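Putative sporulation-specific glycosylase YdhD (Bacillus subtilis subsp. subtilis str. 168, PDB 3CZ8) probably hydrolyses glycosidic bonds of chitin-like polysaccharide during sporulation, through the family 18 glycoside hydrolase domain present here. Local coordinates at residues F39-A44 / N51-A56; L70-N75 / T116-Q121; L148-P153 / N176-M181. The protein carries 1 engineered substitution. All coordinates share one frame; numbering follows the deposited sequence.

Interaction 1 (F39-A44 / N51-A56)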
ATOM      1  N   PHE A  39       4.180   8.642   8.953  1.00 37.58           N
ATOM      2  CA  PHE A  39       5.587   8.365   8.743  1.00 39.46           C
ATOM      3  C   PHE A  39       6.239   9.435   7.902  1.00 43.95           C
ATOM      4  O   PHE A  39       5.590  10.027   7.135  1.00 51.18           O
ATOM      5  CB  PHE A  39       5.784   6.978   8.148  1.00 32.20           C
ATOM      6  CG  PHE A  39       5.791   5.897   9.165  1.00 40.64           C
ATOM      7  CD1 PHE A  39       6.954   5.288   9.536  1.00 32.32           C
ATOM      8  CD2 PHE A  39       4.645   5.511   9.789  1.00 25.80           C
ATOM      9  CE1 PHE A  39       6.946   4.339  10.485  1.00 30.34           C
ATOM     10  CE2 PHE A  39       4.672   4.566  10.729  1.00 30.50           C
ATOM     11  CZ  PHE A  39       5.813   3.983  11.068  1.00 17.75           C
ATOM     12  N   GLU A  40       7.532   9.651   8.003  1.00 53.75           N
ATOM     13  CA  GLU A  40       8.270   9.798   9.225  1.00 44.67           C
ATOM     14  C   GLU A  40       8.978  11.142   9.260  1.00 49.83           C
ATOM     15  O   GLU A  40       9.134  11.769   8.242  1.00 43.48           O
ATOM     16  CB  GLU A  40       9.312   8.718   9.270  1.00 48.24           C
ATOM     17  CG  GLU A  40       9.999   8.547   7.972  1.00 55.98           C
ATOM     18  CD  GLU A  40      11.315   9.234   7.917  1.00 59.08           C
ATOM     19  OE1 GLU A  40      11.731   9.607   6.834  1.00 45.03           O
ATOM     20  OE2 GLU A  40      11.934   9.392   8.962  1.00 53.39           O
ATOM     21  N   TYR A  41       9.399  11.568  10.441  1.00 35.34           N
ATOM     22  CA  TYR A  41      10.504  12.494  10.605  1.00 42.70           C
ATOM     23  C   TYR A  41      11.720  11.785  11.123  1.00 34.77           C
ATOM     24  O   TYR A  41      11.608  10.961  11.965  1.00 36.71           O
ATOM     25  CB  TYR A  41      10.140  13.590  11.589  1.00 34.38           C
ATOM     26  CG  TYR A  41       9.111  14.573  11.124  1.00 48.97           C
ATOM     27  CD1 TYR A  41       7.778  14.292  11.220  1.00 33.22           C
ATOM     28  CD2 TYR A  41       9.478  15.800  10.615  1.00 32.24           C
ATOM     29  CE1 TYR A  41       6.869  15.162  10.825  1.00 41.17           C
ATOM     30  CE2 TYR A  41       8.575  16.676  10.222  1.00 31.62           C
ATOM     31  CZ  TYR A  41       7.267  16.360  10.327  1.00 49.93           C
ATOM     32  OH  TYR A  41       6.310  17.221   9.925  1.00 59.08           O
ATOM     33  N   HIS A  42      12.886  12.114  10.620  1.00 27.97           N
ATOM     34  CA  HIS A  42      14.073  11.463  11.083  1.00 31.62           C
ATOM     35  C   HIS A  42      15.068  12.386  11.767  1.00 47.95           C
ATOM     36  O   HIS A  42      15.029  13.578  11.593  1.00 40.89           O
ATOM     37  CB  HIS A  42      14.732  10.632   9.982  1.00 40.33           C
ATOM     38  CG  HIS A  42      14.841  11.345   8.679  1.00 43.85           C
ATOM     39  ND1 HIS A  42      13.806  11.417   7.785  1.00 50.06           N
ATOM     40  CD2 HIS A  42      15.856  12.042   8.131  1.00 45.92           C
ATOM     41  CE1 HIS A  42      14.171  12.135   6.748  1.00 60.58           C
ATOM     42  NE2 HIS A  42      15.412  12.526   6.935  1.00 49.44           N
ATOM     43  N   ILE A  43      15.959  11.801  12.545  1.00 45.62           N
ATOM     44  CA  ILE A  43      16.819  12.558  13.445  1.00 47.53           C
ATOM     45  C   ILE A  43      18.271  12.646  12.964  1.00 51.61           C
ATOM     46  O   ILE A  43      18.746  11.790  12.212  1.00 49.00           O
ATOM     47  CB  ILE A  43      16.754  12.001  14.902  1.00 47.30           C
ATOM     48  CG1 ILE A  43      17.399  10.611  15.003  1.00 45.21           C
ATOM     49  CG2 ILE A  43      15.308  11.952  15.381  1.00 42.52           C
ATOM     50  CD1 ILE A  43      17.623  10.124  16.423  1.00 38.83           C
ATOM     51  N   ALA A  44      18.952  13.703  13.396  1.00 49.69           N
ATOM     52  CA  ALA A  44      20.377  13.885  13.153  1.00 55.72           C
ATOM     53  C   ALA A  44      21.131  13.502  14.434  1.00 55.99           C
ATOM     54  O   ALA A  44      20.519  13.465  15.504  1.00 62.85           O
ATOM     55  CB  ALA A  44      20.653  15.336  12.750  1.00 55.35           C
ATOM     56  N   ASN A  51      14.581  16.494   8.579  1.00 55.66           N
ATOM     57  CA  ASN A  51      13.671  16.757   7.466  1.00 46.57           C
ATOM     58  C   ASN A  51      12.395  17.462   7.896  1.00 50.38           C
ATOM     59  O   ASN A  51      12.161  17.691   9.084  1.00 57.80           O
ATOM     60  CB  ASN A  51      13.288  15.444   6.785  1.00 44.50           C
ATOM     61  CG  ASN A  51      12.474  14.528   7.697  1.00 53.26           C
ATOM     62  OD1 ASN A  51      12.921  14.165   8.782  1.00 55.32           O
ATOM     63  ND2 ASN A  51      11.281  14.148   7.252  1.00 35.80           N
ATOM     64  N   GLN A  52      11.573  17.793   6.906  1.00 56.80           N
ATOM     65  CA  GLN A  52      10.214  18.269   7.126  1.00 64.20           C
ATOM     66  C   GLN A  52       9.273  17.522   6.185  1.00 58.21           C
ATOM     67  O   GLN A  52       9.724  16.870   5.239  1.00 64.26           O
ATOM     68  CB  GLN A  52      10.117  19.791   6.937  1.00 71.72           C
ATOM     69  CG  GLN A  52      10.728  20.337   5.644  1.00 75.73           C
ATOM     70  CD  GLN A  52      10.983  21.843   5.685  1.00 82.21           C
ATOM     71  OE1 GLN A  52      11.480  22.424   4.717  1.00 80.45           O
ATOM     72  NE2 GLN A  52      10.645  22.480   6.806  1.00 76.08           N
ATOM     73  N   LEU A  53       7.974  17.599   6.457  1.00 49.55           N
ATOM     74  CA  LEU A  53       6.991  16.895   5.646  1.00 53.08           C
ATOM     75  C   LEU A  53       5.924  17.828   5.110  1.00 54.85           C
ATOM     76  O   LEU A  53       5.685  18.902   5.664  1.00 52.52           O
ATOM     77  CB  LEU A  53       6.303  15.789   6.451  1.00 58.09           C
ATOM     78  CG  LEU A  53       7.041  14.546   6.941  1.00 52.24           C
ATOM     79  CD1 LEU A  53       6.029  13.673   7.643  1.00 48.63           C
ATOM     80  CD2 LEU A  53       7.705  13.786   5.807  1.00 58.44           C
ATOM     81  N   ASN A  54       5.278  17.399   4.031  1.00 57.19           N
ATOM     82  CA  ASN A  54       4.061  18.031   3.560  1.00 61.92           C
ATOM     83  C   ASN A  54       2.888  17.400   4.295  1.00 55.08           C
ATOM     84  O   ASN A  54       2.123  16.628   3.721  1.00 58.06           O
ATOM     85  CB  ASN A  54       3.926  17.882   2.043  1.00 65.10           C
ATOM     86  CG  ASN A  54       2.897  18.829   1.449  1.00 70.67           C
ATOM     87  OD1 ASN A  54       2.842  20.010   1.798  1.00 86.27           O
ATOM     88  ND2 ASN A  54       2.082  18.314   0.535  1.00 67.74           N
ATOM     89  N   ASP A  55       2.765  17.735   5.578  1.00 55.00           N
ATOM     90  CA  ASP A  55       1.834  17.051   6.475  1.00 53.71           C
ATOM     91  C   ASP A  55       0.622  17.881   6.884  1.00 52.11           C
ATOM     92  O   ASP A  55      -0.342  17.342   7.432  1.00 50.76           O
ATOM     93  CB  ASP A  55       2.568  16.503   7.711  1.00 43.93           C
ATOM     94  CG  ASP A  55       3.336  17.576   8.494  1.00 68.12           C
ATOM     95  OD1 ASP A  55       3.959  17.208   9.513  1.00 57.19           O
ATOM     96  OD2 ASP A  55       3.329  18.771   8.118  1.00 65.97           O
ATOM     97  N   ALA A  56       0.679  19.183   6.597  1.00 55.34           N
ATOM     98  CA  ALA A  56      -0.348  20.151   7.002  1.00 55.23           C
ATOM     99  C   ALA A  56      -1.768  19.755   6.608  1.00 48.84           C
ATOM    100  O   ALA A  56      -2.701  19.905   7.402  1.00 48.44           O
ATOM    101  CB  ALA A  56      -0.011  21.541   6.466  1.00 55.54           C
TER
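The amide of N51 lies over the imidazole of H42, the two planes only 5° apart, with OD1 about 3.0 Å above the ring plane and offset toward its rim. The first torsion of N51 (chi1 65°) places CG between its backbone N and carbonyl carbon, which turns the amide onto the ring.

Two hydrogen bonds of N51 follow from that placement. H42 N donates to N51 OD1 at 2.8 Å and almost straight (173°), while N51 ND2 reaches back to E40 O in a weak bond of 3.4 Å. The amide thus reads the end of strand 35-42 at two backbone positions, and ND2 has a stronger partner in S4 O of the second subunit. Separately, within the strand, H42 ND1 donates to E40 OE1 at 2.9 Å, and the E40 carboxylate is bonded to T74 OG1 as well.

The apolar part belongs to Y41. L53 CG stands over one face of its ring, 4.1 Å from the centroid in a CH-pi contact, and L53 CD1 touches Y41 CE1. At the ring edge Y41 OH meets D55 OD1, although the modelled length is too short to be relied on.

D55 OD1 also meets Y112 OH, and OD2 forms a salt bridge with R110 of helix 93-110. The loop before helix 56-64 is therefore tied to the barrel strand by the neutral amide of N51 and the L53-Y41 contact, with the D55 link to Y41 doubtful, and the arginine would probably stabilise the charge on D55.

Interaction 2 (L70-N75 / T116-Q121); sequences LATITN and TIDFEQ
Three backbone hydrogen bonds join A71 and I73 to the opposite strand in parallel register: T116 N to A71 O (2.8 Å), I73 N to T116 O and D118 N to I73 O. The short axes run 22° apart and approach to 4.7 Å. Further along, the amide of N75 grips the backbone of E120 twice. N75 ND2 donates to E120 O at 2.7 Å, in both the amide and the carbonyl plane, and E120 N donates to N75 OD1 at 3.0 Å. A further bond takes ND2 to S82 O.

Apolar contacts lie on the face of I73 and I117, where I73 CB meets I117 CD1 at 3.9 Å and I73 CG2 approaches F119 CE1. On the other face T72 CG2 touches D118 CB at 3.7 Å. There T116 OG1 has its polar partners in T149 and S37, and T74 OG1 in E40. D118 CG is anti to its backbone N (chi1 -178°), which extends the carboxylate away from that nitrogen on the face of T72 and T74.

D118 and E120 form the D-x-E end of the family 18 signature, E120 being the predicted proton donor; D118 OD1 and E120 OE2 are 3.0 Å apart. A glycerol, probably from the crystallisation liquor, hydrogen-bonds E120 OE2 and weakly D118 OD2. Backbone bonds and the N75 amide thus hold the backbone at D118 and E120, consistent with a defined position for the predicted proton donor.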
ATOM      1  N   LEU A  70      -0.611  11.653  15.014  1.00 31.17           N
ATOM      2  CA  LEU A  70       0.665  11.537  15.706  1.00 22.97           C
ATOM      3  C   LEU A  70       1.811  11.650  14.717  1.00 23.31           C
ATOM      4  O   LEU A  70       1.727  11.132  13.611  1.00 30.05           O
ATOM      5  CB  LEU A  70       0.745  10.208  16.474  1.00 26.06           C
ATOM      6  CG  LEU A  70      -0.389   9.837  17.443  1.00 29.32           C
ATOM      7  CD1 LEU A  70      -0.221   8.413  17.967  1.00 21.36           C
ATOM      8  CD2 LEU A  70      -0.478  10.803  18.604  1.00 36.10           C
ATOM      9  N   ALA A  71       2.867  12.350  15.115  1.00 29.74           N
ATOM     10  CA  ALA A  71       4.087  12.440  14.320  1.00 28.96           C
ATOM     11  C   ALA A  71       4.992  11.255  14.620  1.00 21.95           C
ATOM     12  O   ALA A  71       5.317  10.994  15.777  1.00 32.32           O
ATOM     13  CB  ALA A  71       4.822  13.735  14.629  1.00 30.49           C
ATOM     14  N   THR A  72       5.416  10.537  13.585  1.00 30.17           N
ATOM     15  CA  THR A  72       6.357   9.445  13.791  1.00 30.19           C
ATOM     16  C   THR A  72       7.785   9.967  13.699  1.00 32.64           C
ATOM     17  O   THR A  72       8.164  10.607  12.718  1.00 27.68           O
ATOM     18  CB  THR A  72       6.129   8.280  12.813  1.00 26.82           C
ATOM     19  OG1 THR A  72       4.754   7.897  12.861  1.00 27.15           O
ATOM     20  CG2 THR A  72       6.983   7.080  13.183  1.00 33.76           C
ATOM     21  N   ILE A  73       8.558   9.684  14.742  1.00 30.19           N
ATOM     22  CA  ILE A  73       9.942  10.101  14.836  1.00 26.33           C
ATOM     23  C   ILE A  73      10.809   8.846  14.764  1.00 34.47           C
ATOM     24  O   ILE A  73      10.649   7.929  15.572  1.00 32.92           O
ATOM     25  CB  ILE A  73      10.217  10.891  16.160  1.00 27.16           C
ATOM     26  CG1 ILE A  73       9.070  11.859  16.497  1.00 28.41           C
ATOM     27  CG2 ILE A  73      11.569  11.606  16.107  1.00 34.19           C
ATOM     28  CD1 ILE A  73       8.844  13.004  15.494  1.00 28.67           C
ATOM     29  N   THR A  74      11.707   8.803  13.778  1.00 38.88           N
ATOM     30  CA  THR A  74      12.526   7.613  13.513  1.00 38.01           C
ATOM     31  C   THR A  74      14.012   7.936  13.451  1.00 39.12           C
ATOM     32  O   THR A  74      14.400   9.105  13.378  1.00 35.53           O
ATOM     33  CB  THR A  74      12.164   6.934  12.163  1.00 40.27           C
ATOM     34  OG1 THR A  74      12.638   7.741  11.079  1.00 30.39           O
ATOM     35  CG2 THR A  74      10.656   6.703  12.018  1.00 26.33           C
ATOM     36  N   ASN A  75      14.832   6.885  13.476  1.00 39.37           N
ATOM     37  CA  ASN A  75      16.263   6.986  13.191  1.00 35.66           C
ATOM     38  C   ASN A  75      16.614   6.435  11.796  1.00 35.32           C
ATOM     39  O   ASN A  75      17.599   5.714  11.612  1.00 39.46           O
ATOM     40  CB  ASN A  75      17.099   6.312  14.287  1.00 22.55           C
ATOM     41  CG  ASN A  75      16.702   4.861  14.536  1.00 33.54           C
ATOM     42  OD1 ASN A  75      15.527   4.498  14.468  1.00 34.20           O
ATOM     43  ND2 ASN A  75      17.691   4.028  14.846  1.00 27.91           N
ATOM     44  N   THR A 116       4.764   9.229  17.915  1.00 30.53           N
ATOM     45  CA  THR A 116       5.085   7.812  17.938  1.00 27.97           C
ATOM     46  C   THR A 116       6.583   7.722  17.744  1.00 31.50           C
ATOM     47  O   THR A 116       7.104   8.095  16.695  1.00 34.20           O
ATOM     48  CB  THR A 116       4.335   7.022  16.853  1.00 32.73           C
ATOM     49  OG1 THR A 116       2.929   7.166  17.068  1.00 25.85           O
ATOM     50  CG2 THR A 116       4.694   5.538  16.910  1.00 28.80           C
ATOM     51  N   ILE A 117       7.285   7.283  18.780  1.00 30.04           N
ATOM     52  CA  ILE A 117       8.715   7.066  18.657  1.00 21.79           C
ATOM     53  C   ILE A 117       8.891   5.716  17.970  1.00 24.05           C
ATOM     54  O   ILE A 117       8.396   4.692  18.448  1.00 19.95           O
ATOM     55  CB  ILE A 117       9.442   7.111  20.034  1.00 24.00           C
ATOM     56  CG1 ILE A 117       9.401   8.526  20.638  1.00 27.95           C
ATOM     57  CG2 ILE A 117      10.875   6.636  19.898  1.00 23.17           C
ATOM     58  CD1 ILE A 117      10.157   9.605  19.819  1.00 27.24           C
ATOM     59  N   ASP A 118       9.554   5.735  16.820  1.00 24.08           N
ATOM     60  CA  ASP A 118       9.866   4.518  16.090  1.00 31.13           C
ATOM     61  C   ASP A 118      11.383   4.460  15.935  1.00 30.12           C
ATOM     62  O   ASP A 118      11.923   4.664  14.851  1.00 31.58           O
ATOM     63  CB  ASP A 118       9.131   4.494  14.740  1.00 27.16           C
ATOM     64  CG  ASP A 118       9.383   3.217  13.938  1.00 41.75           C
ATOM     65  OD1 ASP A 118       9.713   2.175  14.537  1.00 32.30           O
ATOM     66  OD2 ASP A 118       9.247   3.261  12.697  1.00 41.23           O
ATOM     67  N   PHE A 119      12.064   4.207  17.048  1.00 33.81           N
ATOM     68  CA  PHE A 119      13.503   4.019  17.013  1.00 36.30           C
ATOM     69  C   PHE A 119      13.779   2.530  16.938  1.00 34.16           C
ATOM     70  O   PHE A 119      13.421   1.770  17.840  1.00 35.53           O
ATOM     71  CB  PHE A 119      14.222   4.643  18.227  1.00 25.43           C
ATOM     72  CG  PHE A 119      14.195   6.156  18.263  1.00 25.56           C
ATOM     73  CD1 PHE A 119      13.730   6.906  17.182  1.00 23.25           C
ATOM     74  CD2 PHE A 119      14.670   6.833  19.386  1.00 28.44           C
ATOM     75  CE1 PHE A 119      13.714   8.297  17.224  1.00 33.07           C
ATOM     76  CE2 PHE A 119      14.669   8.230  19.437  1.00 24.88           C
ATOM     77  CZ  PHE A 119      14.190   8.962  18.352  1.00 25.63           C
ATOM     78  N   GLU A 120      14.408   2.118  15.847  1.00 37.38           N
ATOM     79  CA  GLU A 120      14.747   0.720  15.662  1.00 35.44           C
ATOM     80  C   GLU A 120      16.249   0.518  15.684  1.00 40.53           C
ATOM     81  O   GLU A 120      17.019   1.468  15.466  1.00 36.40           O
ATOM     82  CB  GLU A 120      14.122   0.170  14.388  1.00 34.16           C
ATOM     83  CG  GLU A 120      12.612   0.040  14.490  1.00 40.14           C
ATOM     84  CD  GLU A 120      11.980  -0.498  13.228  1.00 50.27           C
ATOM     85  OE1 GLU A 120      12.583  -1.378  12.572  1.00 73.80           O
ATOM     86  OE2 GLU A 120      10.875  -0.035  12.892  1.00 52.02           O
ATOM     87  N   GLN A 121      16.641  -0.726  15.965  1.00 36.02           N
ATOM     88  CA  GLN A 121      18.038  -1.127  16.165  1.00 50.18           C
ATOM     89  C   GLN A 121      18.707  -0.308  17.275  1.00 50.96           C
ATOM     90  O   GLN A 121      19.852   0.129  17.136  1.00 54.11           O
ATOM     91  CB  GLN A 121      18.843  -1.072  14.853  1.00 37.39           C
ATOM     92  CG  GLN A 121      18.357  -2.038  13.759  1.00 50.02           C
ATOM     93  CD  GLN A 121      18.911  -1.686  12.381  1.00 63.47           C
ATOM     94  OE1 GLN A 121      20.096  -1.375  12.230  1.00 79.31           O
ATOM     95  NE2 GLN A 121      18.051  -1.734  11.369  1.00 59.75           N
TER

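Interaction 3 (L148-P153 / N176-M181)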
ATOM      1  N   LEU A 148       2.267  10.378  24.326  1.00 35.99           N
ATOM      2  CA  LEU A 148       3.510   9.697  23.971  1.00 26.71           C
ATOM      3  C   LEU A 148       3.240   8.232  23.684  1.00 27.67           C
ATOM      4  O   LEU A 148       2.761   7.498  24.543  1.00 28.21           O
ATOM      5  CB  LEU A 148       4.578   9.854  25.065  1.00 29.41           C
ATOM      6  CG  LEU A 148       5.925   9.142  24.852  1.00 32.83           C
ATOM      7  CD1 LEU A 148       6.582   9.532  23.551  1.00 27.49           C
ATOM      8  CD2 LEU A 148       6.876   9.391  26.002  1.00 26.89           C
ATOM      9  N   THR A 149       3.523   7.821  22.449  1.00 24.63           N
ATOM     10  CA  THR A 149       3.394   6.425  22.050  1.00 20.53           C
ATOM     11  C   THR A 149       4.717   5.957  21.450  1.00 19.87           C
ATOM     12  O   THR A 149       5.543   6.774  21.058  1.00 24.48           O
ATOM     13  CB  THR A 149       2.234   6.183  21.039  1.00 29.60           C
ATOM     14  OG1 THR A 149       2.586   6.719  19.758  1.00 23.49           O
ATOM     15  CG2 THR A 149       0.932   6.822  21.510  1.00 25.10           C
ATOM     16  N   ILE A 150       4.913   4.643  21.393  1.00 24.26           N
ATOM     17  CA  ILE A 150       6.167   4.070  20.924  1.00 20.94           C
ATOM     18  C   ILE A 150       5.917   2.778  20.146  1.00 23.88           C
ATOM     19  O   ILE A 150       5.043   1.978  20.504  1.00 32.83           O
ATOM     20  CB  ILE A 150       7.162   3.838  22.099  1.00 23.92           C
ATOM     21  CG1 ILE A 150       8.501   3.286  21.592  1.00 19.27           C
ATOM     22  CG2 ILE A 150       6.541   2.931  23.176  1.00 22.86           C
ATOM     23  CD1 ILE A 150       9.598   3.262  22.622  1.00 19.61           C
ATOM     24  N   ALA A 151       6.658   2.600  19.054  1.00 21.35           N
ATOM     25  CA  ALA A 151       6.659   1.340  18.325  1.00 23.00           C
ATOM     26  C   ALA A 151       7.863   0.535  18.806  1.00 29.85           C
ATOM     27  O   ALA A 151       8.998   1.003  18.717  1.00 26.27           O
ATOM     28  CB  ALA A 151       6.725   1.590  16.819  1.00 20.57           C
ATOM     29  N   VAL A 152       7.600  -0.652  19.355  1.00 25.10           N
ATOM     30  CA  VAL A 152       8.655  -1.566  19.818  1.00 33.30           C
ATOM     31  C   VAL A 152       8.546  -2.918  19.103  1.00 34.85           C
ATOM     32  O   VAL A 152       7.453  -3.311  18.682  1.00 35.77           O
ATOM     33  CB  VAL A 152       8.640  -1.787  21.382  1.00 25.37           C
ATOM     34  CG1 VAL A 152       8.930  -0.495  22.135  1.00 30.94           C
ATOM     35  CG2 VAL A 152       7.336  -2.413  21.852  1.00 27.88           C
ATOM     36  N   PRO A 153       9.681  -3.634  18.943  1.00 38.68           N
ATOM     37  CA  PRO A 153       9.572  -4.997  18.419  1.00 33.86           C
ATOM     38  C   PRO A 153       9.010  -5.945  19.475  1.00 27.90           C
ATOM     39  O   PRO A 153       9.160  -5.694  20.674  1.00 36.23           O
ATOM     40  CB  PRO A 153      11.025  -5.373  18.087  1.00 37.38           C
ATOM     41  CG  PRO A 153      11.825  -4.117  18.233  1.00 50.99           C
ATOM     42  CD  PRO A 153      11.082  -3.257  19.192  1.00 31.13           C
ATOM     43  N   ASN A 176       2.404   6.667  27.149  1.00 24.71           N
ATOM     44  CA  ASN A 176       0.964   6.543  27.294  1.00 27.16           C
ATOM     45  C   ASN A 176       0.514   5.229  26.676  1.00 26.25           C
ATOM     46  O   ASN A 176      -0.336   4.541  27.232  1.00 31.65           O
ATOM     47  CB  ASN A 176       0.237   7.726  26.635  1.00 17.64           C
ATOM     48  CG  ASN A 176       0.537   9.052  27.311  1.00 35.87           C
ATOM     49  OD1 ASN A 176       1.419   9.797  26.882  1.00 31.44           O
ATOM     50  ND2 ASN A 176      -0.191   9.347  28.383  1.00 33.24           N
ATOM     51  N   TYR A 177       1.079   4.897  25.512  1.00 27.69           N
ATOM     52  CA  TYR A 177       0.715   3.677  24.786  1.00 19.21           C
ATOM     53  C   TYR A 177       1.916   2.987  24.138  1.00 23.55           C
ATOM     54  O   TYR A 177       2.855   3.636  23.686  1.00 23.56           O
ATOM     55  CB  TYR A 177      -0.376   3.958  23.732  1.00 22.69           C
ATOM     56  CG  TYR A 177      -1.685   4.457  24.320  1.00 19.22           C
ATOM     57  CD1 TYR A 177      -2.623   3.573  24.842  1.00 27.67           C
ATOM     58  CD2 TYR A 177      -1.972   5.822  24.361  1.00 24.36           C
ATOM     59  CE1 TYR A 177      -3.819   4.037  25.396  1.00 33.58           C
ATOM     60  CE2 TYR A 177      -3.152   6.294  24.910  1.00 25.82           C
ATOM     61  CZ  TYR A 177      -4.072   5.401  25.422  1.00 36.90           C
ATOM     62  OH  TYR A 177      -5.242   5.883  25.965  1.00 38.50           O
ATOM     63  N   MET A 178       1.866   1.660  24.088  1.00 23.99           N
ATOM     64  CA  MET A 178       2.940   0.866  23.505  1.00 26.18           C
ATOM     65  C   MET A 178       2.387   0.107  22.314  1.00 27.48           C
ATOM     66  O   MET A 178       1.461  -0.700  22.458  1.00 20.93           O
ATOM     67  CB  MET A 178       3.516  -0.096  24.556  1.00 31.54           C
ATOM     68  CG  MET A 178       4.671  -0.991  24.100  1.00 49.57           C
ATOM     69  SD  MET A 178       5.300  -2.113  25.395  1.00 37.23           S
ATOM     70  CE  MET A 178       5.879  -0.918  26.563  1.00  7.65           C
ATOM     71  N   PHE A 179       2.933   0.398  21.133  1.00 18.02           N
ATOM     72  CA  PHE A 179       2.554  -0.319  19.926  1.00 25.21           C
ATOM     73  C   PHE A 179       3.547  -1.460  19.755  1.00 25.21           C
ATOM     74  O   PHE A 179       4.716  -1.237  19.439  1.00 24.05           O
ATOM     75  CB  PHE A 179       2.595   0.585  18.676  1.00 18.12           C
ATOM     76  CG  PHE A 179       1.741   1.840  18.751  1.00 18.57           C
ATOM     77  CD1 PHE A 179       0.625   1.930  19.582  1.00 35.32           C
ATOM     78  CD2 PHE A 179       2.045   2.922  17.926  1.00 23.09           C
ATOM     79  CE1 PHE A 179      -0.149   3.085  19.615  1.00 29.39           C
ATOM     80  CE2 PHE A 179       1.273   4.076  17.949  1.00 36.98           C
ATOM     81  CZ  PHE A 179       0.175   4.154  18.794  1.00 28.53           C
ATOM     82  N   ILE A 180       3.089  -2.685  19.969  1.00 25.99           N
ATOM     83  CA  ILE A 180       3.979  -3.832  19.864  1.00 22.03           C
ATOM     84  C   ILE A 180       3.912  -4.373  18.457  1.00 20.14           C
ATOM     85  O   ILE A 180       2.852  -4.778  17.992  1.00 28.64           O
ATOM     86  CB  ILE A 180       3.654  -4.931  20.900  1.00 32.59           C
ATOM     87  CG1 ILE A 180       3.861  -4.391  22.316  1.00 35.25           C
ATOM     88  CG2 ILE A 180       4.531  -6.168  20.668  1.00 22.02           C
ATOM     89  CD1 ILE A 180       3.326  -5.286  23.366  1.00 39.76           C
ATOM     90  N   MET A 181       5.048  -4.359  17.768  1.00 24.66           N
ATOM     91  CA  MET A 181       5.083  -4.779  16.377  1.00 26.07           C
ATOM     92  C   MET A 181       5.254  -6.293  16.295  1.00 24.70           C
ATOM     93  O   MET A 181       6.353  -6.804  16.068  1.00 36.12           O
ATOM     94  CB  MET A 181       6.147  -3.985  15.605  1.00 27.33           C
ATOM     95  CG  MET A 181       5.929  -2.452  15.627  1.00 37.30           C
ATOM     96  SD  MET A 181       4.380  -1.804  14.904  1.00 33.24           S
ATOM     97  CE  MET A 181       3.272  -1.784  16.258  1.00 40.01           C
TER
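The ring of F179 lies over T149 CB, which sits 4.1 Å from the ring centroid in an off-centre CH-pi contact, 29° off the normal. T149 OG1 comes to 3.5 Å from F179 CE2, but its polar partners are elsewhere, V115 O and T116 OG1. On the same face T149 CG2 meets Y177 CB and reaches the tyrosine ring at its edge, while Y177 OH bonds to R215. F13 brings its own ring to F179.

The opposite face holds V152, I150, M178 and I180. V152 CG2 is the main contact atom, 3.8 Å from M178 CG and 4.0 Å from I180 CG1. The valine and methionine side chains cross at about a right angle. Residues of helix 168-174 pack on this face: I171 touches I150 and M178, and Y168 touches V152 and I180.

A parallel ladder links the backbones from T149/Y177 to P153/M181, with F179 N to I150 O at 2.7 Å among its bonds. At its start N176 extends the pattern. Its OD1 accepts from L148 N at 2.8 Å, and L148 O accepts from both N176 N (2.8 Å) and Y177 N (3.2 Å). With CG anti to the carbonyl carbon (chi1 -65°), the side chain turns back to L148 N. An alanine here would remove OD1, and L148 N would probably be left without its acceptor from this segment, the backbone bonds to L148 O remaining.

This is a beta-alpha-beta crossover of the TIM barrel, in which the N176 amide completes the backbone bonding at the strand start and apolar side chains seal the helix face.

How the interactions relate
All three contacts reach the same curled sheet, the barrel of the family 18 domain, and follow one another along the chain without overlap. Interactions 1 and 2 have centres about 11 Å apart and interactions 2 and 3 about 10 Å apart, while 1 and 3 lie about 19 Å apart and do not touch. Strand 35-42 pairs with strand 68-77, strand 68-77 with 114-118, then 147-153 and 177-181. Neighbouring contacts are joined by probable backbone hydrogen bonds, Y41 N to T72 O (2.8 Å) and A151 N to I117 O (2.8 Å). Interaction 2 thus sits between the other two and holds the predicted proton donor E120, which F39 and P153 each approach to about 6 Å, side chain to side chain.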